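Local coordinates for transcription elongation factor Spt4 (Methanocaldococcus jannaschii, PDB 3LPE), which pairs with Spt5 to form a zinc-containing heterodimer that stimulates transcription elongation by RNA polymerase, at residues C4-Y9 / P17-P22; N26-L31 / A54-E59. All coordinates share one frame; numbering follows the deposited sequence.

Contact 1 (C4-Y9 / P17-P22); sequences CLKCKY and PICHSP. With ZN (zinc ion), chain I.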
loop_
_atom_site.group_PDB
_atom_site.type_symbol
_atom_site.label_atom_id
_atom_site.label_comp_id
_atom_site.label_asym_id
_atom_site.label_seq_id
_atom_site.Cartn_x
_atom_site.Cartn_y
_atom_site.Cartn_z
ATOM N N CYS B 4 -12.173 2.702 8.574
ATOM C CA CYS B 4 -12.356 3.279 9.899
ATOM C C CYS B 4 -12.185 4.785 9.870
ATOM O O CYS B 4 -11.212 5.277 9.343
ATOM C CB CYS B 4 -11.342 2.678 10.901
ATOM S SG CYS B 4 -11.589 3.389 12.537
ATOM N N LEU B 5 -13.127 5.525 10.465
ATOM C CA LEU B 5 -13.038 6.992 10.490
ATOM C C LEU B 5 -11.849 7.496 11.314
ATOM O O LEU B 5 -11.379 8.608 11.119
ATOM C CB LEU B 5 -14.333 7.611 11.038
ATOM C CG LEU B 5 -15.552 7.510 10.118
ATOM C CD1 LEU B 5 -16.845 7.747 10.894
ATOM C CD2 LEU B 5 -15.428 8.488 8.937
ATOM N N LYS B 6 -11.363 6.665 12.230
ATOM C CA LYS B 6 -10.274 7.062 13.123
ATOM C C LYS B 6 -8.902 6.575 12.651
ATOM O O LYS B 6 -7.955 7.346 12.587
ATOM C CB LYS B 6 -10.552 6.546 14.544
ATOM C CG LYS B 6 -9.815 7.289 15.636
ATOM C CD LYS B 6 -10.124 6.716 17.029
ATOM C CE LYS B 6 -11.604 6.829 17.385
ATOM N NZ LYS B 6 -11.853 6.619 18.844
ATOM N N CYS B 7 -8.789 5.288 12.339
ATOM C CA CYS B 7 -7.488 4.705 12.032
ATOM C C CYS B 7 -7.398 4.259 10.579
ATOM O O CYS B 7 -6.362 3.787 10.158
ATOM C CB CYS B 7 -7.140 3.534 12.964
ATOM S SG CYS B 7 -7.958 1.925 12.612
ATOM N N LYS B 8 -8.488 4.408 9.827
ATOM C CA LYS B 8 -8.445 4.178 8.361
ATOM C C LYS B 8 -8.322 2.717 7.925
ATOM O O LYS B 8 -8.237 2.405 6.719
ATOM C CB LYS B 8 -7.359 5.051 7.700
ATOM C CG LYS B 8 -7.637 6.532 7.826
ATOM C CD LYS B 8 -6.598 7.407 7.118
ATOM C CE LYS B 8 -5.335 7.555 7.937
ATOM N NZ LYS B 8 -4.602 8.805 7.578
ATOM N N TYR B 9 -8.350 1.804 8.894
ATOM C CA TYR B 9 -8.354 0.384 8.574
ATOM C C TYR B 9 -9.518 0.038 7.633
ATOM O O TYR B 9 -10.660 0.473 7.839
ATOM C CB TYR B 9 -8.493 -0.438 9.847
ATOM C CG TYR B 9 -8.347 -1.929 9.678
ATOM C CD1 TYR B 9 -7.089 -2.525 9.632
ATOM C CD2 TYR B 9 -9.462 -2.751 9.641
ATOM C CE1 TYR B 9 -6.957 -3.914 9.518
ATOM C CE2 TYR B 9 -9.344 -4.130 9.527
ATOM C CZ TYR B 9 -8.090 -4.707 9.471
ATOM O OH TYR B 9 -7.996 -6.079 9.373
ATOM N N PRO B 17 -12.499 -3.287 13.550
ATOM C CA PRO B 17 -12.079 -4.416 14.401
ATOM C C PRO B 17 -10.899 -4.037 15.303
ATOM O O PRO B 17 -10.618 -4.711 16.301
ATOM C CB PRO B 17 -11.652 -5.500 13.397
ATOM C CG PRO B 17 -12.080 -5.002 12.047
ATOM C CD PRO B 17 -12.202 -3.514 12.126
ATOM N N ILE B 18 -10.209 -2.966 14.957
ATOM C CA ILE B 18 -9.091 -2.512 15.778
ATOM C C ILE B 18 -9.544 -1.606 16.908
ATOM O O ILE B 18 -9.282 -1.889 18.078
ATOM C CB ILE B 18 -8.020 -1.779 14.943
ATOM C CG1 ILE B 18 -7.452 -2.709 13.877
ATOM C CG2 ILE B 18 -6.880 -1.287 15.859
ATOM C CD1 ILE B 18 -6.434 -2.031 12.951
ATOM N N CYS B 19 -10.235 -0.523 16.568
ATOM C CA CYS B 19 -10.483 0.561 17.528
ATOM C C CYS B 19 -11.968 0.828 17.813
ATOM O O CYS B 19 -12.320 1.745 18.573
ATOM C CB CYS B 19 -9.780 1.847 17.073
ATOM S SG CYS B 19 -10.642 2.702 15.698
ATOM N N HIS B 20 -12.843 0.018 17.229
ATOM C CA HIS B 20 -14.284 0.075 17.511
ATOM C C HIS B 20 -15.011 1.318 16.992
ATOM O O HIS B 20 -16.184 1.526 17.285
ATOM C CB HIS B 20 -14.549 -0.118 19.011
ATOM C CG HIS B 20 -13.684 -1.167 19.631
ATOM N ND1 HIS B 20 -12.559 -0.862 20.366
ATOM C CD2 HIS B 20 -13.754 -2.520 19.594
ATOM C CE1 HIS B 20 -11.980 -1.981 20.767
ATOM N NE2 HIS B 20 -12.687 -3.000 20.315
ATOM N N SER B 21 -14.333 2.145 16.211
ATOM C CA SER B 21 -15.005 3.339 15.710
ATOM C C SER B 21 -15.843 2.989 14.461
ATOM O O SER B 21 -15.678 1.931 13.874
ATOM C CB SER B 21 -13.990 4.458 15.453
ATOM O OG SER B 21 -13.752 4.635 14.075
ATOM N N PRO B 22 -16.783 3.868 14.079
ATOM C CA PRO B 22 -17.574 3.655 12.862
ATOM C C PRO B 22 -16.683 3.661 11.626
ATOM O O PRO B 22 -15.649 4.289 11.654
ATOM C CB PRO B 22 -18.503 4.881 12.829
ATOM C CG PRO B 22 -18.506 5.417 14.207
ATOM C CD PRO B 22 -17.172 5.093 14.795
HETATM ZN ZN ZN I . -10.061 1.925 13.557
#
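Leu5 and Pro22 join the two loops by a backbone hydrogen bond, Leu5 N to Pro22 O at 3.0 Å. It is nearly straight, 173° at the hydrogen. Cys4 lies at the end of strand 2-4, and what follows is mostly loop, as is segment 17-22. They are the two cysteine loops, or zinc knuckles, of a four-cysteine zinc ribbon, and their CA atoms come within 6.0 Å at Cys4 and Pro22. Cys4, Cys7 and Cys19 each bind the zinc ion through SG, and Cys16 is the fourth ligand. Cys7 and Cys19 hold SG between the backbone N and the carbonyl carbon (chi1 78° and 76°), which turns both sulfurs inward to the metal from facing loops. At the Pro22 end, Leu5 CD1 rests against Pro22 CB, the two side chains crossing at about a right angle. At the Tyr9 end, the tyrosine packs against Pro17 and Ile18. Ile18 CG1 sits over one ring face, offset toward the rim, while Pro17 CD comes in obliquely. An alanine in place of Tyr9 would strip Ile18 and Pro17 of this shared apolar partner and is likely to leave the Ile18 side chain freer to turn. The closest apolar approach is Ile18 CD1 to Tyr9 CD1, 3.4 Å.

Contact 2 (N26-L31 / A54-E59); sequences NWIGLL and ALSVKE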
loop_
_atom_site.group_PDB
_atom_site.type_symbol
_atom_site.label_atom_id
_atom_site.label_comp_id
_atom_site.label_asym_id
_atom_site.label_seq_id
_atom_site.Cartn_x
_atom_site.Cartn_y
_atom_site.Cartn_z
ATOM N N ASN B 26 -16.642 6.420 2.374
ATOM C CA ASN B 26 -16.048 7.594 1.737
ATOM C C ASN B 26 -14.569 7.744 2.086
ATOM O O ASN B 26 -14.194 8.551 2.932
ATOM C CB ASN B 26 -16.854 8.848 2.112
ATOM C CG ASN B 26 -16.597 10.004 1.174
ATOM O OD1 ASN B 26 -15.776 9.908 0.256
ATOM N ND2 ASN B 26 -17.300 11.113 1.398
ATOM N N TRP B 27 -13.732 6.955 1.419
ATOM C CA TRP B 27 -12.312 6.916 1.703
ATOM C C TRP B 27 -11.522 6.957 0.404
ATOM O O TRP B 27 -12.039 6.626 -0.668
ATOM C CB TRP B 27 -11.939 5.668 2.517
ATOM C CG TRP B 27 -12.259 4.356 1.844
ATOM C CD1 TRP B 27 -13.414 3.650 1.951
ATOM C CD2 TRP B 27 -11.406 3.598 0.963
ATOM N NE1 TRP B 27 -13.347 2.513 1.189
ATOM C CE2 TRP B 27 -12.122 2.453 0.576
ATOM C CE3 TRP B 27 -10.113 3.785 0.467
ATOM C CZ2 TRP B 27 -11.588 1.486 -0.279
ATOM C CZ3 TRP B 27 -9.584 2.829 -0.389
ATOM C CH2 TRP B 27 -10.324 1.694 -0.755
ATOM N N ILE B 28 -10.267 7.357 0.524
ATOM C CA ILE B 28 -9.377 7.590 -0.615
ATOM C C ILE B 28 -7.968 7.107 -0.336
ATOM O O ILE B 28 -7.434 7.332 0.742
ATOM C CB ILE B 28 -9.326 9.098 -0.948
ATOM C CG1 ILE B 28 -10.635 9.511 -1.616
ATOM C CG2 ILE B 28 -8.155 9.418 -1.855
ATOM C CD1 ILE B 28 -11.036 8.572 -2.736
ATOM N N GLY B 29 -7.365 6.457 -1.326
ATOM C CA GLY B 29 -5.982 6.060 -1.247
ATOM C C GLY B 29 -5.886 4.694 -0.622
ATOM O O GLY B 29 -6.780 4.310 0.107
ATOM N N LEU B 30 -4.803 3.974 -0.895
ATOM C CA LEU B 30 -4.634 2.621 -0.369
ATOM C C LEU B 30 -3.200 2.394 0.094
ATOM O O LEU B 30 -2.242 2.612 -0.664
ATOM C CB LEU B 30 -5.025 1.581 -1.424
ATOM C CG LEU B 30 -4.723 0.109 -1.127
ATOM C CD1 LEU B 30 -5.435 -0.312 0.148
ATOM C CD2 LEU B 30 -5.182 -0.758 -2.303
ATOM N N LEU B 31 -3.050 1.981 1.346
ATOM C CA LEU B 31 -1.740 1.597 1.886
ATOM C C LEU B 31 -1.890 0.214 2.487
ATOM O O LEU B 31 -2.634 0.033 3.462
ATOM C CB LEU B 31 -1.270 2.590 2.955
ATOM C CG LEU B 31 -0.015 2.180 3.762
ATOM C CD1 LEU B 31 1.149 1.798 2.858
ATOM C CD2 LEU B 31 0.419 3.268 4.736
ATOM N N ALA B 54 -6.903 3.083 4.250
ATOM C CA ALA B 54 -7.147 4.201 3.333
ATOM C C ALA B 54 -6.126 5.280 3.656
ATOM O O ALA B 54 -5.525 5.232 4.731
ATOM C CB ALA B 54 -8.576 4.711 3.505
ATOM N N LEU B 55 -5.883 6.227 2.739
ATOM C CA LEU B 55 -5.008 7.351 3.060
ATOM C C LEU B 55 -5.762 8.503 3.709
ATOM O O LEU B 55 -5.209 9.260 4.502
ATOM C CB LEU B 55 -4.239 7.842 1.826
ATOM C CG LEU B 55 -3.313 6.784 1.242
ATOM C CD1 LEU B 55 -2.583 7.342 0.023
ATOM C CD2 LEU B 55 -2.323 6.311 2.305
ATOM N N SER B 56 -7.037 8.623 3.379
ATOM C CA SER B 56 -7.894 9.601 4.029
ATOM C C SER B 56 -9.332 9.103 4.025
ATOM O O SER B 56 -9.743 8.333 3.145
ATOM C CB SER B 56 -7.802 10.986 3.335
ATOM O OG SER B 56 -8.522 11.004 2.129
ATOM N N VAL B 57 -10.098 9.551 5.008
ATOM C CA VAL B 57 -11.464 9.096 5.169
ATOM C C VAL B 57 -12.310 10.236 5.669
ATOM O O VAL B 57 -11.833 11.083 6.431
ATOM C CB VAL B 57 -11.582 7.976 6.234
ATOM C CG1 VAL B 57 -12.965 7.353 6.168
ATOM C CG2 VAL B 57 -10.509 6.924 6.050
ATOM N N LYS B 58 -13.576 10.230 5.270
ATOM C CA LYS B 58 -14.555 11.190 5.765
ATOM C C LYS B 58 -15.905 10.518 5.879
ATOM O O LYS B 58 -16.148 9.505 5.235
ATOM C CB LYS B 58 -14.674 12.398 4.820
ATOM C CG LYS B 58 -13.987 13.650 5.327
ATOM C CD LYS B 58 -14.605 14.903 4.698
ATOM C CE LYS B 58 -13.819 16.165 5.049
ATOM N NZ LYS B 58 -13.619 16.302 6.520
ATOM N N GLU B 59 -16.799 11.107 6.669
ATOM C CA GLU B 59 -18.151 10.575 6.812
ATOM C C GLU B 59 -18.936 10.691 5.512
ATOM O O GLU B 59 -18.792 11.665 4.769
ATOM C CB GLU B 59 -18.911 11.284 7.931
ATOM C CG GLU B 59 -18.503 10.850 9.315
ATOM C CD GLU B 59 -19.514 11.243 10.365
ATOM O OE1 GLU B 59 -19.134 11.972 11.300
ATOM O OE2 GLU B 59 -20.686 10.830 10.247
ATOM O OXT GLU B 59 -19.734 9.811 5.195
#
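Trp27 and Ala54 pack together across these two antiparallel segments. The Ala54 methyl lies oblique to the indole, with Ala54 CB 3.5 Å from Trp27 CE3. With chi1 near 60° the Trp27 ring stands over its own backbone, and its benzo part comes beside Ala54. The indole nitrogen is satisfied by Met1 O. Val57 shares this face of the sheet with Trp27 as its non-hydrogen-bonded partner, and Val57 CG2 reaches Trp27 CB at 4.0 Å. Ala3 of strand 2-4 touches Trp27, Ala54 and Val57.

Ile28 and Ser56 occupy the other face as a hydrogen-bonded pair. Ser56 OG lies alongside Ile28 CB, while the rest of the Ile28 side chain turns from segment 54-59. Ile28 also packs on Glu47 of the neighbouring NusG-like Spt5 chain. Ile28 N donates to Ser56 O at 2.8 Å, and Ile28 O accepts from both Leu55 N and Ser56 N. The bond from Ser56 N lies in the carbonyl plane; Leu55 N is tilted 24° from it.

Leu55 lays its side chain across Gly29, with Leu55 CG 3.7 Å from Gly29 CA. A side chain on Gly29 would clash with that leucine carbon, and at these backbone angles a CB would also press on the carbonyl O of Ile28. Leu55 CD2 reaches on to Leu31 CB at 3.9 Å. Near the C-terminus, Lys58 N donates to Asn26 O.

Leu30 and Leu31 also pair with a strand of the Spt5 chain, so the sheet continues across the heterodimer interface. Leu55 and Ser56 together opposite Ile28 form a classic beta bulge.

Contact 1 is a surface contact, joined by the zinc ion, one backbone bond and apolar packing at its ends. Contact 2 is partly buried, with the Spt5 chain close by; there several backbone bonds run beside the apolar packing. The loops of contact 1 lead out of strand 2-4 and into strand 23-33; the latter also carries segment 26-31 of contact 2. The centres lie about 12 Å apart, yet the two meet directly at Lys8. Lys8 O accepts a hydrogen bond from Ala54 N at 2.9 Å, Lys8 NZ donates one to Leu55 O, and Lys8 CG packs on Val57 CG2. Leu5 also packs against Lys58, so the first zinc loop lies against segment 54-59.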